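Histone acetyltransferase HPA2 and related acetyltransferases (Corynebacterium glutamicum ATCC 13032, PDB 2QEC) probably transfers an acyl group, such as acetyl from acetyl-coenzyme A, to an acceptor substrate, as in other GCN5-related N-acetyltransferases. Local coordinates at residues L7-A12 with I63-D68; D19-A24 with T130-S135. The protein carries 1 engineered substitution. All coordinates share one frame; numbering follows the deposited sequence.

Contact 1: residues L7-A12 with I63-D68; sequences LPATQA and IDVARD. With EDO (1,2-ethanediol), chain H; EDO (1,2-ethanediol), chain C.
The first two strands of the GNAT sheet meet here as an antiparallel pair, with L7 and V65 forming a hydrogen-bonded pair and P8 and D64 the next, non-hydrogen-bonded one. V65 N donates to L7 O at 2.8 Å with a nearly straight N-H...O angle of 173°, and L7 N returns a bond to V65 O at 3.1 Å. P8 falls at the non-hydrogen-bonded position, so its lack of an N-H costs the ladder nothing; the next link is A9 N to I63 O (2.9 Å), a bond less certain because the position of I63 O is in doubt. A9 CB turns toward the strand and rests on I63 CG2 at 3.7 Å, the branch that stands anti to the backbone N.

A water bridges the strands: it donates to P8 O and accepts from R67 NH1 at 2.9 Å, lying in the guanidinium plane at its edge. V65 CG2 lies over one face of that group, offset toward its rim, 3.4 Å above the plane, while NH2 forms a salt bridge with D13.

Strand 5-8 is outermost in the chain's sheet; strand 61-67 is bonded on its other edge to strand 73-80. A9, I63 and V65 reach I17 of helix 14-25, whereas D64 packs on helix 142-154 and pairs with R153.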
# COMPACT_ATOMS: atom_id res chain seq x y z
N LEU A 7 -12.96 -25.36 4.91
CA LEU A 7 -12.60 -26.03 3.67
C LEU A 7 -13.14 -25.27 2.45
O LEU A 7 -14.06 -24.43 2.57
CB LEU A 7 -13.16 -27.44 3.61
CG LEU A 7 -12.72 -28.44 4.68
CD1 LEU A 7 -13.60 -29.66 4.67
CD2 LEU A 7 -11.30 -28.87 4.47
N PRO A 8 -12.57 -25.57 1.29
CA PRO A 8 -13.16 -25.02 0.07
C PRO A 8 -14.59 -25.50 -0.12
O PRO A 8 -14.94 -26.63 0.27
CB PRO A 8 -12.22 -25.54 -1.04
CG PRO A 8 -10.91 -25.84 -0.34
CD PRO A 8 -11.35 -26.37 0.99
N ALA A 9 -15.42 -24.61 -0.68
CA ALA A 9 -16.80 -24.93 -1.02
C ALA A 9 -16.84 -25.87 -2.19
O ALA A 9 -15.93 -25.90 -3.02
CB ALA A 9 -17.56 -23.67 -1.37
N THR A 10 -17.94 -26.60 -2.29
CA THR A 10 -18.25 -27.37 -3.47
C THR A 10 -19.53 -26.78 -4.07
O THR A 10 -20.23 -25.98 -3.45
CB THR A 10 -18.47 -28.87 -3.17
OG1 THR A 10 -19.68 -29.01 -2.48
CG2 THR A 10 -17.39 -29.42 -2.32
N GLN A 11 -19.80 -27.13 -5.31
CA GLN A 11 -20.93 -26.55 -6.02
C GLN A 11 -22.24 -26.76 -5.31
O GLN A 11 -23.07 -25.85 -5.27
CB GLN A 11 -21.02 -27.09 -7.44
CG GLN A 11 -21.64 -26.08 -8.39
CD GLN A 11 -21.11 -26.23 -9.78
OE1 GLN A 11 -21.43 -27.19 -10.48
NE2 GLN A 11 -20.28 -25.28 -10.19
N ALA A 12 -22.41 -27.92 -4.70
CA ALA A 12 -23.64 -28.28 -3.95
C ALA A 12 -23.94 -27.29 -2.81
O ALA A 12 -25.09 -27.15 -2.37
CB ALA A 12 -23.49 -29.64 -3.39
N ILE A 63 -13.50 -19.79 -2.51
CA ILE A 63 -14.64 -19.73 -1.63
C ILE A 63 -14.40 -20.72 -0.51
O ILE A 63 -14.24 -21.92 -0.76
CB ILE A 63 -15.93 -20.09 -2.39
CG1 ILE A 63 -16.09 -19.21 -3.64
CG2 ILE A 63 -17.16 -20.00 -1.47
CD1 ILE A 63 -17.22 -19.72 -4.59
N ASP A 64 -14.29 -20.21 0.70
CA ASP A 64 -14.10 -21.03 1.90
C ASP A 64 -15.41 -21.08 2.68
O ASP A 64 -16.13 -20.08 2.77
CB ASP A 64 -13.00 -20.45 2.77
CG ASP A 64 -11.63 -20.53 2.13
OD1 ASP A 64 -11.41 -21.38 1.21
OD2 ASP A 64 -10.74 -19.78 2.61
N VAL A 65 -15.73 -22.24 3.24
CA VAL A 65 -16.83 -22.33 4.16
C VAL A 65 -16.36 -22.86 5.50
O VAL A 65 -15.48 -23.72 5.56
CB VAL A 65 -17.99 -23.28 3.68
CG1 VAL A 65 -18.70 -22.68 2.53
CG2 VAL A 65 -17.49 -24.67 3.32
N ALA A 66 -17.03 -22.40 6.55
CA ALA A 66 -16.88 -22.88 7.92
C ALA A 66 -18.14 -23.65 8.27
O ALA A 66 -19.23 -23.16 8.01
CB ALA A 66 -16.76 -21.70 8.84
N ARG A 67 -17.99 -24.81 8.90
CA ARG A 67 -19.09 -25.61 9.32
C ARG A 67 -18.99 -25.80 10.80
O ARG A 67 -17.87 -25.90 11.35
CB ARG A 67 -19.08 -26.97 8.60
CG ARG A 67 -19.27 -26.88 7.05
CD ARG A 67 -19.31 -28.28 6.45
NE ARG A 67 -19.69 -28.26 5.03
CZ ARG A 67 -18.83 -28.18 4.01
NH1 ARG A 67 -17.52 -28.14 4.22
NH2 ARG A 67 -19.30 -28.16 2.78
N ASP A 68 -20.15 -25.90 11.44
CA ASP A 68 -20.19 -26.20 12.86
C ASP A 68 -20.17 -27.72 13.10
O ASP A 68 -20.05 -28.51 12.15
CB ASP A 68 -21.36 -25.48 13.53
CG ASP A 68 -22.71 -25.94 13.06
OD1 ASP A 68 -22.85 -27.01 12.48
OD2 ASP A 68 -23.66 -25.22 13.34
C1 EDO H . -11.69 -22.26 -1.78
O1 EDO H . -10.48 -22.41 -1.10
C2 EDO H . -11.68 -22.64 -3.25
O2 EDO H . -12.95 -22.30 -3.80
C1 EDO C . -15.55 -23.02 -5.18
O1 EDO C . -14.86 -23.78 -4.17
C2 EDO C . -15.05 -23.42 -6.57
O2 EDO C . -16.04 -24.20 -7.25
O HOH W 1 -16.55 -28.22 1.44

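Contact 2: residues D19-A24 with T130-S135; sequences DVLVEA and TVATSS. With EDO (1,2-ethanediol), chain D; EDO (1,2-ethanediol), chain G.
Helix 14-25 lies across strand 126-133, and A24, L21 and V20 lean on A132 in the alpha/beta layer of the GNAT fold. The short axes of 19-24 and 130-133 cross at 87° and approach to 7.5 Å.

The apolar part centres on A132. Its methyl meets A24 CB at 3.6 Å, so two of the smallest side chains let the helix sit close. L21 CD2 reaches over the strand, touching both A132 CB at 4.0 Å and T130 CG2 at 3.8 Å; the L21 and T130 side chains meet at a slant. V20 CG1 only just reaches A132 CB.

Where the strand ends, a methyl lies against a hydroxyl: V20 CG2 is 3.6 Å from S134 OG, which also makes a weak hydrogen bond to V74 O.

The polar part is concentrated on one carboxylate oxygen. With CG anti to the backbone N (chi1 -176°), E23 extends from the helix past the end of the strand, where OE1 accepts S135 N at 2.6 Å. The N-H comes to the syn side, 34° out of the carboxylate plane. S135 OG adds a weak bond to the same oxygen at 2.8 Å.

V131 N, at an edge of the strand, donates weakly to one ethanediol, and T133 OG1, on a side chain directed away from the helix, shares a 2.9 Å hydrogen bond with O2 of another. In relatives the cofactor runs beside the strand equivalent to 126-133.

The chemistry divides by position: methyl contacts seat the buried T130 and A132 against the helix, while E23 holds the main chain where it leaves the strand, consistent with fixing the start of the segment that leads to the family's pyrophosphate-binding loop.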
# COMPACT_ATOMS: atom_id res chain seq x y z
N ASP A 19 -27.42 -17.87 0.77
CA ASP A 19 -28.29 -17.62 1.92
C ASP A 19 -27.54 -16.96 3.05
O ASP A 19 -28.06 -16.04 3.70
CB ASP A 19 -28.87 -18.90 2.51
CG ASP A 19 -29.93 -19.54 1.64
OD1 ASP A 19 -30.48 -18.88 0.74
OD2 ASP A 19 -30.19 -20.72 1.88
N VAL A 20 -26.34 -17.45 3.33
CA VAL A 20 -25.49 -16.87 4.41
C VAL A 20 -25.02 -15.42 4.12
O VAL A 20 -25.07 -14.53 4.99
CB VAL A 20 -24.28 -17.79 4.74
CG1 VAL A 20 -23.38 -17.13 5.72
CG2 VAL A 20 -24.78 -19.12 5.36
N LEU A 21 -24.58 -15.17 2.90
CA LEU A 21 -24.21 -13.82 2.48
C LEU A 21 -25.38 -12.83 2.60
O LEU A 21 -25.22 -11.71 3.07
CB LEU A 21 -23.69 -13.88 1.04
CG LEU A 21 -22.33 -14.56 0.88
CD1 LEU A 21 -22.08 -15.00 -0.58
CD2 LEU A 21 -21.25 -13.71 1.39
N VAL A 22 -26.54 -13.25 2.14
CA VAL A 22 -27.73 -12.41 2.17
C VAL A 22 -28.12 -12.08 3.61
O VAL A 22 -28.44 -10.93 3.93
CB VAL A 22 -28.90 -13.08 1.42
CG1 VAL A 22 -30.21 -12.32 1.65
CG2 VAL A 22 -28.59 -13.20 -0.07
N GLU A 23 -28.13 -13.09 4.48
CA GLU A 23 -28.50 -12.88 5.88
C GLU A 23 -27.50 -11.93 6.48
O GLU A 23 -27.89 -11.02 7.18
CB GLU A 23 -28.53 -14.20 6.65
CG GLU A 23 -29.00 -14.04 8.09
CD GLU A 23 -28.67 -15.23 8.95
OE1 GLU A 23 -27.50 -15.37 9.33
OE2 GLU A 23 -29.58 -16.03 9.26
N ALA A 24 -26.22 -12.12 6.20
CA ALA A 24 -25.22 -11.28 6.80
C ALA A 24 -25.36 -9.82 6.30
O ALA A 24 -25.22 -8.88 7.06
CB ALA A 24 -23.83 -11.82 6.53
N THR A 130 -15.15 -10.56 1.08
CA THR A 130 -16.15 -10.57 2.09
C THR A 130 -15.97 -11.78 3.01
O THR A 130 -15.51 -12.86 2.57
CB THR A 130 -17.55 -10.51 1.41
OG1 THR A 130 -18.51 -10.05 2.35
CG2 THR A 130 -17.94 -11.84 0.84
N VAL A 131 -16.33 -11.58 4.27
CA VAL A 131 -16.43 -12.64 5.28
C VAL A 131 -17.74 -12.48 5.98
O VAL A 131 -18.09 -11.40 6.47
CB VAL A 131 -15.16 -12.66 6.22
CG1 VAL A 131 -14.91 -11.32 6.84
CG2 VAL A 131 -15.31 -13.71 7.34
N ALA A 132 -18.56 -13.54 5.99
CA ALA A 132 -19.85 -13.49 6.54
C ALA A 132 -20.06 -14.66 7.46
O ALA A 132 -19.60 -15.77 7.17
CB ALA A 132 -20.88 -13.53 5.41
N THR A 133 -20.76 -14.39 8.56
CA THR A 133 -21.08 -15.35 9.62
C THR A 133 -22.58 -15.41 9.74
O THR A 133 -23.24 -14.36 9.75
CB THR A 133 -20.52 -14.85 10.99
OG1 THR A 133 -19.09 -14.81 10.91
CG2 THR A 133 -20.92 -15.74 12.16
N SER A 134 -23.14 -16.61 9.90
CA SER A 134 -24.57 -16.74 10.17
C SER A 134 -24.94 -16.09 11.50
O SER A 134 -24.15 -16.11 12.45
CB SER A 134 -25.04 -18.21 10.21
OG SER A 134 -24.77 -18.81 8.99
N SER A 135 -26.15 -15.54 11.59
CA SER A 135 -26.60 -14.87 12.80
C SER A 135 -26.58 -15.85 13.96
O SER A 135 -26.09 -15.54 15.06
CB SER A 135 -28.04 -14.33 12.62
OG SER A 135 -28.13 -13.56 11.42
C1 EDO D . -13.54 -8.16 5.44
O1 EDO D . -13.11 -6.83 5.19
C2 EDO D . -14.57 -8.59 4.39
O2 EDO D . -15.92 -8.64 4.91
C1 EDO G . -15.83 -11.87 10.86
O1 EDO G . -14.65 -11.04 10.77
C2 EDO G . -17.09 -11.24 10.23
O2 EDO G . -18.14 -12.22 10.01

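Both contacts belong to one mixed sheet and both reach helix 14-25, which follows strand 5-8 in the chain: I17 touches A9 and V65 of contact 1, while its later turns form one side of contact 2. Their centres lie 13 Å apart and their nearest atoms about 7 Å, so they do not touch; strand 73-80 lies between their two sheet strands, 61-67 and 126-133. Contact 1 is farther from the chain centre, about 14 Å against 10 Å, and joins an outermost strand by main-chain bonds, with water and arginine at its exposed side. Contact 2 joins helix to sheet, mainly through methyl groups around a buried alanine, with its carboxylate bonds made by the exposed E23 and S135.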